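Long-range contacts in glycosyl transferase (Staphylococcus aureus, PDB 5TZJ), which belongs to the family 2 glycosyltransferases, with an alpha/beta domain, a TarS-type linker domain and bound uridine-diphosphate-N-acetylglucosamine: residues V5-Y10 with F33-V38; Y15-L20 with L47-K52; E85-V90 with Y157-L162. One frame throughout, in Å; residues are numbered along the deposited sequence.

Contact 1 of 3, residues V5-Y10 with F33-V38. With UD1 (uridine-diphosphate-N-acetylglucosamine), chain C.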
loop_
_atom_site.group_PDB
_atom_site.type_symbol
_atom_site.label_atom_id
_atom_site.label_comp_id
_atom_site.label_asym_id
_atom_site.label_seq_id
_atom_site.Cartn_x
_atom_site.Cartn_y
_atom_site.Cartn_z
ATOM N N VAL A 5 -12.156 1.290 14.898
ATOM C CA VAL A 5 -11.282 0.220 14.424
ATOM C C VAL A 5 -12.037 -0.580 13.368
ATOM O O VAL A 5 -13.067 -1.203 13.672
ATOM C CB VAL A 5 -10.852 -0.679 15.586
ATOM C CG1 VAL A 5 -9.909 -1.761 15.067
ATOM C CG2 VAL A 5 -10.219 0.192 16.682
ATOM N N ILE A 6 -11.545 -0.577 12.134
ATOM C CA ILE A 6 -12.295 -1.178 11.027
ATOM C C ILE A 6 -11.648 -2.511 10.654
ATOM O O ILE A 6 -10.460 -2.560 10.309
ATOM C CB ILE A 6 -12.377 -0.215 9.831
ATOM C CG1 ILE A 6 -13.357 0.928 10.171
ATOM C CG2 ILE A 6 -12.738 -0.980 8.525
ATOM C CD1 ILE A 6 -13.388 2.067 9.176
ATOM N N VAL A 7 -12.445 -3.578 10.671
ATOM C CA VAL A 7 -11.997 -4.958 10.497
ATOM C C VAL A 7 -12.831 -5.609 9.410
ATOM O O VAL A 7 -14.000 -5.937 9.649
ATOM C CB VAL A 7 -12.149 -5.770 11.799
ATOM C CG1 VAL A 7 -11.635 -7.215 11.590
ATOM C CG2 VAL A 7 -11.434 -5.063 12.950
ATOM N N PRO A 8 -12.301 -5.805 8.209
ATOM C CA PRO A 8 -13.016 -6.648 7.235
ATOM C C PRO A 8 -12.745 -8.107 7.571
ATOM O O PRO A 8 -11.604 -8.477 7.845
ATOM C CB PRO A 8 -12.394 -6.257 5.885
ATOM C CG PRO A 8 -10.858 -5.836 6.273
ATOM C CD PRO A 8 -11.018 -5.289 7.742
ATOM N N THR A 9 -13.779 -8.957 7.554
ATOM C CA THR A 9 -13.549 -10.377 7.832
ATOM C C THR A 9 -14.009 -11.260 6.669
ATOM O O THR A 9 -14.958 -10.917 5.945
ATOM C CB THR A 9 -14.273 -10.836 9.119
ATOM O OG1 THR A 9 -15.691 -10.689 8.953
ATOM C CG2 THR A 9 -13.822 -9.993 10.327
ATOM N N TYR A 10 -13.353 -12.424 6.520
ATOM C CA TYR A 10 -13.730 -13.403 5.483
ATOM C C TYR A 10 -13.230 -14.779 5.914
ATOM O O TYR A 10 -12.039 -15.060 5.782
ATOM C CB TYR A 10 -13.191 -13.057 4.103
ATOM C CG TYR A 10 -13.713 -14.056 3.040
ATOM C CD1 TYR A 10 -15.056 -14.469 3.046
ATOM C CD2 TYR A 10 -12.869 -14.614 2.084
ATOM C CE1 TYR A 10 -15.539 -15.365 2.122
ATOM C CE2 TYR A 10 -13.358 -15.530 1.130
ATOM C CZ TYR A 10 -14.688 -15.895 1.167
ATOM O OH TYR A 10 -15.197 -16.787 0.254
ATOM N N PHE A 33 -13.898 4.163 21.815
ATOM C CA PHE A 33 -13.677 3.627 20.479
ATOM C C PHE A 33 -14.780 2.629 20.176
ATOM O O PHE A 33 -15.571 2.240 21.050
ATOM C CB PHE A 33 -12.264 3.019 20.301
ATOM C CG PHE A 33 -12.010 1.727 21.053
ATOM C CD1 PHE A 33 -11.637 1.747 22.383
ATOM C CD2 PHE A 33 -12.096 0.501 20.424
ATOM C CE1 PHE A 33 -11.377 0.566 23.067
ATOM C CE2 PHE A 33 -11.826 -0.684 21.106
ATOM C CZ PHE A 33 -11.459 -0.642 22.427
ATOM N N GLU A 34 -14.879 2.294 18.898
ATOM C CA GLU A 34 -15.838 1.334 18.405
ATOM C C GLU A 34 -15.090 0.405 17.467
ATOM O O GLU A 34 -14.042 0.782 16.926
ATOM C CB GLU A 34 -16.993 2.016 17.662
ATOM C CG GLU A 34 -16.616 2.601 16.292
ATOM C CD GLU A 34 -17.799 3.272 15.618
ATOM O OE1 GLU A 34 -18.922 3.163 16.155
ATOM O OE2 GLU A 34 -17.624 3.919 14.566
ATOM N N VAL A 35 -15.604 -0.815 17.313
ATOM C CA VAL A 35 -15.009 -1.804 16.432
ATOM C C VAL A 35 -16.044 -2.089 15.370
ATOM O O VAL A 35 -17.144 -2.549 15.695
ATOM C CB VAL A 35 -14.616 -3.089 17.184
ATOM C CG1 VAL A 35 -13.946 -4.115 16.211
ATOM C CG2 VAL A 35 -13.744 -2.773 18.351
ATOM N N VAL A 36 -15.715 -1.793 14.117
ATOM C CA VAL A 36 -16.656 -1.912 13.014
ATOM C C VAL A 36 -16.217 -3.102 12.188
ATOM O O VAL A 36 -15.207 -3.047 11.470
ATOM C CB VAL A 36 -16.729 -0.644 12.157
ATOM C CG1 VAL A 36 -17.879 -0.773 11.124
ATOM C CG2 VAL A 36 -16.866 0.593 13.050
ATOM N N VAL A 37 -16.975 -4.175 12.310
ATOM C CA VAL A 37 -16.686 -5.437 11.659
ATOM C C VAL A 37 -17.654 -5.565 10.502
ATOM O O VAL A 37 -18.884 -5.579 10.717
ATOM C CB VAL A 37 -16.830 -6.620 12.640
ATOM C CG1 VAL A 37 -16.626 -7.975 11.884
ATOM C CG2 VAL A 37 -15.837 -6.474 13.801
ATOM N N VAL A 38 -17.112 -5.672 9.285
ATOM C CA VAL A 38 -17.914 -5.992 8.120
ATOM C C VAL A 38 -17.449 -7.333 7.564
ATOM O O VAL A 38 -16.298 -7.487 7.136
ATOM C CB VAL A 38 -17.856 -4.900 7.052
ATOM C CG1 VAL A 38 -18.781 -5.300 5.849
ATOM C CG2 VAL A 38 -18.283 -3.612 7.666
HETATM C "C1'" UD1 C . -2.057 -7.441 2.916
HETATM C "C2'" UD1 C . -2.329 -6.078 3.540
HETATM C "C3'" UD1 C . -3.812 -5.915 3.573
HETATM C "C4'" UD1 C . -4.243 -5.706 2.163
HETATM C "C5'" UD1 C . -4.075 -7.038 1.429
HETATM C "C6'" UD1 C . -4.457 -6.899 -0.016
HETATM C "C7'" UD1 C . -0.387 -5.478 5.012
HETATM C "C8'" UD1 C . 0.383 -5.083 3.764
HETATM N "N2'" UD1 C . -1.729 -5.990 4.899
HETATM O "O1'" UD1 C . -2.565 -8.377 3.794
HETATM O "O3'" UD1 C . -4.234 -4.845 4.466
HETATM O "O4'" UD1 C . -5.585 -5.263 2.129
HETATM O "O5'" UD1 C . -2.664 -7.504 1.530
HETATM O "O6'" UD1 C . -3.921 -5.707 -0.536
HETATM O "O7'" UD1 C . 0.102 -5.397 6.081
HETATM N N1 UD1 C . -10.868 -9.986 3.306
HETATM C C2 UD1 C . -12.264 -9.592 2.965
HETATM N N3 UD1 C . -12.939 -10.153 1.752
HETATM C C4 UD1 C . -12.197 -11.081 0.905
HETATM C C5 UD1 C . -10.783 -11.454 1.237
HETATM C C6 UD1 C . -10.129 -10.893 2.443
HETATM O O2 UD1 C . -12.838 -8.843 3.660
HETATM O O4 UD1 C . -12.732 -11.528 -0.057
HETATM C C1B UD1 C . -10.238 -9.378 4.450
HETATM C C2B UD1 C . -9.416 -10.408 5.402
HETATM O "O2'" UD1 C . -10.368 -11.079 6.319
HETATM C C3B UD1 C . -8.507 -9.640 6.002
HETATM C C4B UD1 C . -8.191 -8.503 5.009
HETATM O O4B UD1 C . -9.339 -8.513 3.983
HETATM O O3B UD1 C . -9.073 -8.962 7.223
HETATM C C5B UD1 C . -6.973 -8.662 4.285
HETATM O O5B UD1 C . -7.006 -9.863 3.564
HETATM P PA UD1 C . -5.716 -10.873 3.766
HETATM O O1A UD1 C . -6.024 -12.229 3.185
HETATM O O2A UD1 C . -5.355 -10.960 5.237
HETATM O O3A UD1 C . -4.490 -10.100 2.941
HETATM P PB UD1 C . -2.903 -9.942 3.381
HETATM O O1B UD1 C . -2.501 -10.813 4.550
HETATM O O2B UD1 C . -2.218 -10.442 2.119
#

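Contact 2 of 3, residues Y15-L20 with L47-K52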
loop_
_atom_site.group_PDB
_atom_site.type_symbol
_atom_site.label_atom_id
_atom_site.label_comp_id
_atom_site.label_asym_id
_atom_site.label_seq_id
_atom_site.Cartn_x
_atom_site.Cartn_y
_atom_site.Cartn_z
ATOM N N TYR A 15 -8.681 -17.315 13.531
ATOM C CA TYR A 15 -7.783 -16.332 14.136
ATOM C C TYR A 15 -8.467 -15.085 14.674
ATOM O O TYR A 15 -7.813 -14.320 15.389
ATOM C CB TYR A 15 -6.695 -15.899 13.129
ATOM C CG TYR A 15 -7.180 -15.772 11.695
ATOM C CD1 TYR A 15 -7.823 -14.621 11.255
ATOM C CD2 TYR A 15 -6.997 -16.808 10.780
ATOM C CE1 TYR A 15 -8.271 -14.490 9.919
ATOM C CE2 TYR A 15 -7.440 -16.703 9.446
ATOM C CZ TYR A 15 -8.085 -15.537 9.007
ATOM O OH TYR A 15 -8.525 -15.427 7.674
ATOM N N ILE A 16 -9.747 -14.843 14.359
ATOM C CA ILE A 16 -10.328 -13.538 14.663
ATOM C C ILE A 16 -10.309 -13.247 16.157
ATOM O O ILE A 16 -10.289 -12.077 16.556
ATOM C CB ILE A 16 -11.758 -13.437 14.098
ATOM C CG1 ILE A 16 -12.310 -12.021 14.263
ATOM C CG2 ILE A 16 -12.637 -14.453 14.730
ATOM C CD1 ILE A 16 -11.607 -10.992 13.369
ATOM N N THR A 17 -10.263 -14.292 16.991
ATOM C CA THR A 17 -10.218 -14.094 18.436
ATOM C C THR A 17 -8.971 -13.321 18.870
ATOM O O THR A 17 -9.045 -12.475 19.773
ATOM C CB THR A 17 -10.292 -15.448 19.147
ATOM O OG1 THR A 17 -11.532 -16.085 18.811
ATOM C CG2 THR A 17 -10.236 -15.273 20.629
ATOM N N GLU A 18 -7.811 -13.604 18.271
ATOM C CA GLU A 18 -6.613 -12.883 18.706
ATOM C C GLU A 18 -6.791 -11.374 18.527
ATOM O O GLU A 18 -6.504 -10.597 19.448
ATOM C CB GLU A 18 -5.363 -13.381 17.972
ATOM C CG GLU A 18 -5.393 -14.866 17.601
ATOM C CD GLU A 18 -5.209 -15.828 18.778
ATOM O OE1 GLU A 18 -5.041 -17.028 18.495
ATOM O OE2 GLU A 18 -5.232 -15.419 19.970
ATOM N N LEU A 19 -7.347 -10.949 17.391
ATOM C CA LEU A 19 -7.611 -9.521 17.188
ATOM C C LEU A 19 -8.573 -8.970 18.237
ATOM O O LEU A 19 -8.297 -7.945 18.876
ATOM C CB LEU A 19 -8.181 -9.284 15.795
ATOM C CG LEU A 19 -8.726 -7.869 15.561
ATOM C CD1 LEU A 19 -7.697 -6.761 15.866
ATOM C CD2 LEU A 19 -9.194 -7.777 14.109
ATOM N N LEU A 20 -9.736 -9.615 18.395
ATOM C CA LEU A 20 -10.748 -9.089 19.304
ATOM C C LEU A 20 -10.247 -9.048 20.747
ATOM O O LEU A 20 -10.600 -8.127 21.484
ATOM C CB LEU A 20 -12.035 -9.906 19.192
ATOM C CG LEU A 20 -12.663 -9.925 17.790
ATOM C CD1 LEU A 20 -13.661 -11.084 17.634
ATOM C CD2 LEU A 20 -13.322 -8.602 17.466
ATOM N N LEU A 47 -18.858 -14.936 12.491
ATOM C CA LEU A 47 -19.762 -13.950 13.083
ATOM C C LEU A 47 -20.200 -14.346 14.485
ATOM O O LEU A 47 -20.407 -13.469 15.341
ATOM C CB LEU A 47 -20.991 -13.731 12.199
ATOM C CG LEU A 47 -20.824 -12.769 11.004
ATOM C CD1 LEU A 47 -22.225 -12.421 10.461
ATOM C CD2 LEU A 47 -20.073 -11.531 11.356
ATOM N N GLN A 48 -20.359 -15.647 14.737
ATOM C CA GLN A 48 -20.713 -16.076 16.082
ATOM C C GLN A 48 -19.566 -15.826 17.049
ATOM O O GLN A 48 -19.810 -15.493 18.212
ATOM C CB GLN A 48 -21.126 -17.548 16.082
ATOM C CG GLN A 48 -22.407 -17.815 15.277
ATOM C CD GLN A 48 -22.158 -18.172 13.800
ATOM O OE1 GLN A 48 -21.290 -17.596 13.123
ATOM N NE2 GLN A 48 -22.947 -19.126 13.288
ATOM N N ILE A 49 -18.312 -15.937 16.587
ATOM C CA ILE A 49 -17.197 -15.552 17.462
ATOM C C ILE A 49 -17.199 -14.046 17.707
ATOM O O ILE A 49 -17.043 -13.593 18.848
ATOM C CB ILE A 49 -15.854 -16.038 16.895
ATOM C CG1 ILE A 49 -15.849 -17.571 16.859
ATOM C CG2 ILE A 49 -14.722 -15.572 17.775
ATOM C CD1 ILE A 49 -14.755 -18.166 15.999
ATOM N N VAL A 50 -17.430 -13.248 16.664
ATOM C CA VAL A 50 -17.490 -11.800 16.847
ATOM C C VAL A 50 -18.568 -11.415 17.864
ATOM O O VAL A 50 -18.363 -10.522 18.694
ATOM C CB VAL A 50 -17.692 -11.088 15.492
ATOM C CG1 VAL A 50 -18.037 -9.624 15.715
ATOM C CG2 VAL A 50 -16.404 -11.195 14.597
ATOM N N GLU A 51 -19.723 -12.096 17.845
ATOM C CA GLU A 51 -20.814 -11.697 18.732
ATOM C C GLU A 51 -20.538 -11.981 20.204
ATOM O O GLU A 51 -21.224 -11.415 21.070
ATOM C CB GLU A 51 -22.126 -12.373 18.302
ATOM C CG GLU A 51 -22.735 -11.613 17.151
ATOM C CD GLU A 51 -23.320 -10.301 17.632
ATOM O OE1 GLU A 51 -23.226 -9.313 16.850
ATOM O OE2 GLU A 51 -23.887 -10.278 18.775
ATOM N N LYS A 52 -19.563 -12.835 20.522
ATOM C CA LYS A 52 -19.211 -13.006 21.925
ATOM C C LYS A 52 -18.589 -11.745 22.540
ATOM O O LYS A 52 -18.474 -11.682 23.767
ATOM C CB LYS A 52 -18.261 -14.200 22.091
ATOM C CG LYS A 52 -18.737 -15.512 21.435
ATOM C CD LYS A 52 -17.720 -16.637 21.676
ATOM C CE LYS A 52 -17.847 -17.776 20.667
ATOM N NZ LYS A 52 -18.697 -18.913 21.161
#

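Contact 3 of 3, residues E85-V90 with Y157-L162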
loop_
_atom_site.group_PDB
_atom_site.type_symbol
_atom_site.label_atom_id
_atom_site.label_comp_id
_atom_site.label_asym_id
_atom_site.label_seq_id
_atom_site.Cartn_x
_atom_site.Cartn_y
_atom_site.Cartn_z
ATOM N N GLU A 85 -13.445 9.891 15.480
ATOM C CA GLU A 85 -12.743 11.032 14.881
ATOM C C GLU A 85 -11.620 10.566 13.943
ATOM O O GLU A 85 -11.308 11.247 12.957
ATOM C CB GLU A 85 -12.194 11.961 15.963
ATOM C CG GLU A 85 -11.758 13.336 15.431
ATOM C CD GLU A 85 -11.338 14.324 16.519
ATOM O OE1 GLU A 85 -10.709 13.907 17.521
ATOM O OE2 GLU A 85 -11.640 15.531 16.361
ATOM N N PHE A 86 -11.043 9.399 14.232
ATOM C CA PHE A 86 -9.987 8.757 13.469
ATOM C C PHE A 86 -10.382 7.320 13.174
ATOM O O PHE A 86 -11.106 6.709 13.965
ATOM C CB PHE A 86 -8.695 8.789 14.280
ATOM C CG PHE A 86 -8.086 10.158 14.354
ATOM C CD1 PHE A 86 -8.432 11.037 15.362
ATOM C CD2 PHE A 86 -7.201 10.571 13.381
ATOM C CE1 PHE A 86 -7.893 12.300 15.398
ATOM C CE2 PHE A 86 -6.660 11.828 13.412
ATOM C CZ PHE A 86 -7.005 12.693 14.423
ATOM N N VAL A 87 -9.877 6.758 12.063
ATOM C CA VAL A 87 -10.037 5.331 11.835
ATOM C C VAL A 87 -8.692 4.620 11.880
ATOM O O VAL A 87 -7.634 5.164 11.515
ATOM C CB VAL A 87 -10.774 4.990 10.523
ATOM C CG1 VAL A 87 -12.195 5.591 10.531
ATOM C CG2 VAL A 87 -10.003 5.444 9.307
ATOM N N LEU A 88 -8.751 3.363 12.324
ATOM C CA LEU A 88 -7.626 2.436 12.251
ATOM C C LEU A 88 -8.117 1.173 11.573
ATOM O O LEU A 88 -9.086 0.566 12.036
ATOM C CB LEU A 88 -7.085 2.094 13.634
ATOM C CG LEU A 88 -6.086 0.936 13.705
ATOM C CD1 LEU A 88 -4.795 1.210 12.917
ATOM C CD2 LEU A 88 -5.779 0.652 15.218
ATOM N N PHE A 89 -7.456 0.783 10.490
ATOM C CA PHE A 89 -7.771 -0.455 9.795
ATOM C C PHE A 89 -6.888 -1.583 10.321
ATOM O O PHE A 89 -5.659 -1.484 10.305
ATOM C CB PHE A 89 -7.573 -0.307 8.281
ATOM C CG PHE A 89 -8.444 0.737 7.654
ATOM C CD1 PHE A 89 -9.775 0.425 7.251
ATOM C CD2 PHE A 89 -7.995 2.033 7.522
ATOM C CE1 PHE A 89 -10.584 1.402 6.677
ATOM C CE2 PHE A 89 -8.797 3.015 6.939
ATOM C CZ PHE A 89 -10.095 2.698 6.519
ATOM N N VAL A 90 -7.510 -2.660 10.779
ATOM C CA VAL A 90 -6.776 -3.844 11.205
ATOM C C VAL A 90 -7.353 -5.045 10.489
ATOM O O VAL A 90 -8.569 -5.273 10.543
ATOM C CB VAL A 90 -6.872 -4.074 12.720
ATOM C CG1 VAL A 90 -5.929 -5.229 13.096
ATOM C CG2 VAL A 90 -6.559 -2.801 13.437
ATOM N N TYR A 157 -6.027 7.154 10.307
ATOM C CA TYR A 157 -6.396 8.232 9.395
ATOM C C TYR A 157 -7.494 9.078 10.016
ATOM O O TYR A 157 -8.440 8.538 10.595
ATOM C CB TYR A 157 -6.905 7.729 8.086
ATOM C CG TYR A 157 -6.035 6.716 7.372
ATOM C CD1 TYR A 157 -5.338 7.094 6.224
ATOM C CD2 TYR A 157 -5.923 5.388 7.812
ATOM C CE1 TYR A 157 -4.559 6.193 5.535
ATOM C CE2 TYR A 157 -5.129 4.462 7.113
ATOM C CZ TYR A 157 -4.469 4.876 5.966
ATOM O OH TYR A 157 -3.684 4.013 5.227
ATOM N N ARG A 158 -7.394 10.406 9.860
ATOM C CA ARG A 158 -8.476 11.257 10.337
ATOM C C ARG A 158 -9.708 10.985 9.489
ATOM O O ARG A 158 -9.625 11.001 8.256
ATOM C CB ARG A 158 -8.100 12.732 10.260
ATOM C CG ARG A 158 -9.179 13.674 10.864
ATOM C CD ARG A 158 -8.748 15.124 10.660
ATOM N NE ARG A 158 -7.510 15.409 11.382
ATOM C CZ ARG A 158 -7.467 15.780 12.671
ATOM N NH1 ARG A 158 -8.594 15.895 13.369
ATOM N NH2 ARG A 158 -6.297 16.022 13.265
ATOM N N THR A 159 -10.848 10.729 10.147
ATOM C CA THR A 159 -12.032 10.302 9.403
ATOM C C THR A 159 -12.488 11.377 8.410
ATOM O O THR A 159 -12.823 11.069 7.257
ATOM C CB THR A 159 -13.149 9.918 10.388
ATOM O OG1 THR A 159 -12.646 8.927 11.301
ATOM C CG2 THR A 159 -14.391 9.365 9.646
ATOM N N ALA A 160 -12.466 12.649 8.821
ATOM C CA ALA A 160 -12.834 13.729 7.903
ATOM C C ALA A 160 -11.858 13.863 6.735
ATOM O O ALA A 160 -12.247 14.346 5.659
ATOM C CB ALA A 160 -12.926 15.058 8.652
ATOM N N LEU A 161 -10.587 13.481 6.915
ATOM C CA LEU A 161 -9.681 13.548 5.767
ATOM C C LEU A 161 -10.153 12.619 4.674
ATOM O O LEU A 161 -10.167 12.984 3.492
ATOM C CB LEU A 161 -8.247 13.196 6.164
ATOM C CG LEU A 161 -7.322 12.972 4.960
ATOM C CD1 LEU A 161 -6.775 14.307 4.416
ATOM C CD2 LEU A 161 -6.216 12.055 5.372
ATOM N N LEU A 162 -10.565 11.418 5.059
ATOM C CA LEU A 162 -11.057 10.441 4.098
ATOM C C LEU A 162 -12.387 10.884 3.506
ATOM O O LEU A 162 -12.571 10.883 2.282
ATOM C CB LEU A 162 -11.178 9.068 4.785
ATOM C CG LEU A 162 -9.844 8.505 5.355
ATOM C CD1 LEU A 162 -10.047 7.103 6.004
ATOM C CD2 LEU A 162 -8.715 8.446 4.254
HETATM O O HOH W 1 -12.534 13.358 11.585
#

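Contact 1 of 3, residues V5-Y10 with F33-V38
Val-5 and Val-36 share the shortest of five backbone hydrogen bonds between two parallel strands: Val-36 N lies 2.7 Å from Val-5 O. Val-5 N binds Glu-34 O, and Val-7 uses both its N and its O, toward Val-36 O and Val-38 N. The series closes with Thr-9 N, 2.9 Å from Val-38 O.

On one face of the sheet Val-7 CG2 meets Val-35 CG1 at 4.2 Å, and Thr-9 CG2 touches Val-37 CG1 at 3.8 Å, these last two side chains crossing at about a right angle. The other branch of Thr-9, OG1, stands between the backbone N and the carbonyl carbon (chi1 63°) and bonds to Asp-39 OD1. Helix 16-24 covers this valine face; Ile-6, Val-36 and Val-38 point to the opposite one, toward helix 72-81. Together the two strands and helix 16-24 form the first beta-alpha-beta unit of the GT-A-type, Rossmann-like domain expected of this family, with uridine-diphosphate-N-acetylglucosamine at the C-terminal end of strand 3-9.

Pro-8 meets the ligand mainly through CB and CG. CB approaches O2 of the ligand's uracil at 3.4 Å, CG lies near the ribose atoms O3B and O4B, and CD, the atom bonded to the ring nitrogen, stays 4.2 Å from O3B. While Pro-8 CA faces Val-38 O, its carbonyl oxygen turns to the ligand and accepts a 2.7 Å hydrogen bond from O3B and a longer one from O2'.

Contact 2 of 3, residues Y15-L20 with L47-K52
The helical turn that carries Ile-49 and Val-50 against Ile-16 and Leu-20 is closed by a 2.9 Å hydrogen bond from Glu-51 N to Leu-47 O. Across the interface itself no hydrogen bond forms. Two neighbouring helices of the alpha/beta domain, from successive beta-alpha-beta units, lie side by side here; the axes of 16-20 and 47-51 run in nearly the same direction, 23° apart, and approach to 10.2 Å.

Their meeting is made mostly by aliphatic groups. With chi1 at -64°, CG2 of Ile-49 stands anti to the backbone N, and this branch meets Ile-16 CG2, 3.9 Å away, as the two isoleucine side chains slide past each other in opposite directions. The same Ile-49 CG2 comes within 3.4 Å of Thr-17 OG1, a van der Waals contact in which the threonine crosses the isoleucine at about a right angle.

Deeper in the interface Val-50 takes over. The Ile-16 and Val-50 side chains meet at a slant, CG1 of the one against CG2 of the other, and Val-50 itself also rests on Val-61 of strand 59-63. On the other helix the side chain of Ile-16 packs on Thr-9 of strand 3-9 and comes to about 7 Å from the bound ligand, nearest atoms; the two helices are thus seated on strands that flank 33-39. Leu-20 completes the group: its side chain and that of Val-50 cross at about a right angle, with Leu-20 CD1 4.1 Å from Val-50 CG2 and 4.0 Å from Val-50 CA.

Contact 3 of 3, residues E85-V90 with Y157-L162
Val-87 and Tyr-157 satisfy each other's backbone completely: Val-87 N binds Tyr-157 O at 2.7 Å, and Tyr-157 N returns to Val-87 O at 2.8 Å. This is the hydrogen-bonded pair of a short antiparallel ladder; Phe-86 and Arg-158 form the non-hydrogen-bonded pair next to it.

Just beyond, the chain turns into a helix with Arg-158 at its N-cap, and Glu-85 O serves the N-H groups that begin it. Thr-159 N binds that oxygen directly at 2.9 Å, while a water donates to Glu-85 O and accepts from Ala-160 N. The hydroxyl of Thr-159 is engaged by Gly-84 O.

Arg-158, extended to CG and CD and bent at chi3 (-63°), folds its guanidinium over the tip of Phe-86, whose CZ stands 3.5 Å above the centre of the group. The planes are 58° apart, well short of a parallel stack. The charge of Arg-158 is met by Asp-114, which forms a salt bridge with NE; NH2 makes weak hydrogen bonds to Ser-113 O and His-112 O. Glu-85 OE2, 4.3 Å from Arg-158 NH1 near the guanidinium plane, lies beyond salt-bridge range and could add only a longer-range attraction.

On the opposite face Val-87 CG2 packs on Leu-162 CD1 at 3.7 Å, and Tyr-157 CD2 comes in the plane of the Phe-89 ring at its edge. The Tyr-157 hydroxyl is held by Thr-182 of helix 177-188. Strand 86-89 thus lies between strand 3-9, which binds its other edge, and strand 156-158, with helices 72-81 and 177-188 packed against the Val-87 face.

All three contacts lie in the family 2 glycosyltransferase domain. Contacts 1 and 3 belong to the same mixed sheet, their centres 13 Å apart: strand 3-9 is paired on one edge with 33-39 and on the other with 86-89, which leads on to 156-158, so the sheet turns from parallel to antiparallel there. Contact 2, centred 11 Å from contact 1, belongs to the helices on one face of the sheet, with Leu-19 reaching Val-7 and also Val-90. Along the chain contacts 1 and 2 interleave and contact 3 follows both; its centre is 22 Å from contact 2. Uridine-diphosphate-N-acetylglucosamine sits where strand 3-9 ends, touching contact 1; contacts 2 and 3 adjoin this strand, which carries part of its pocket.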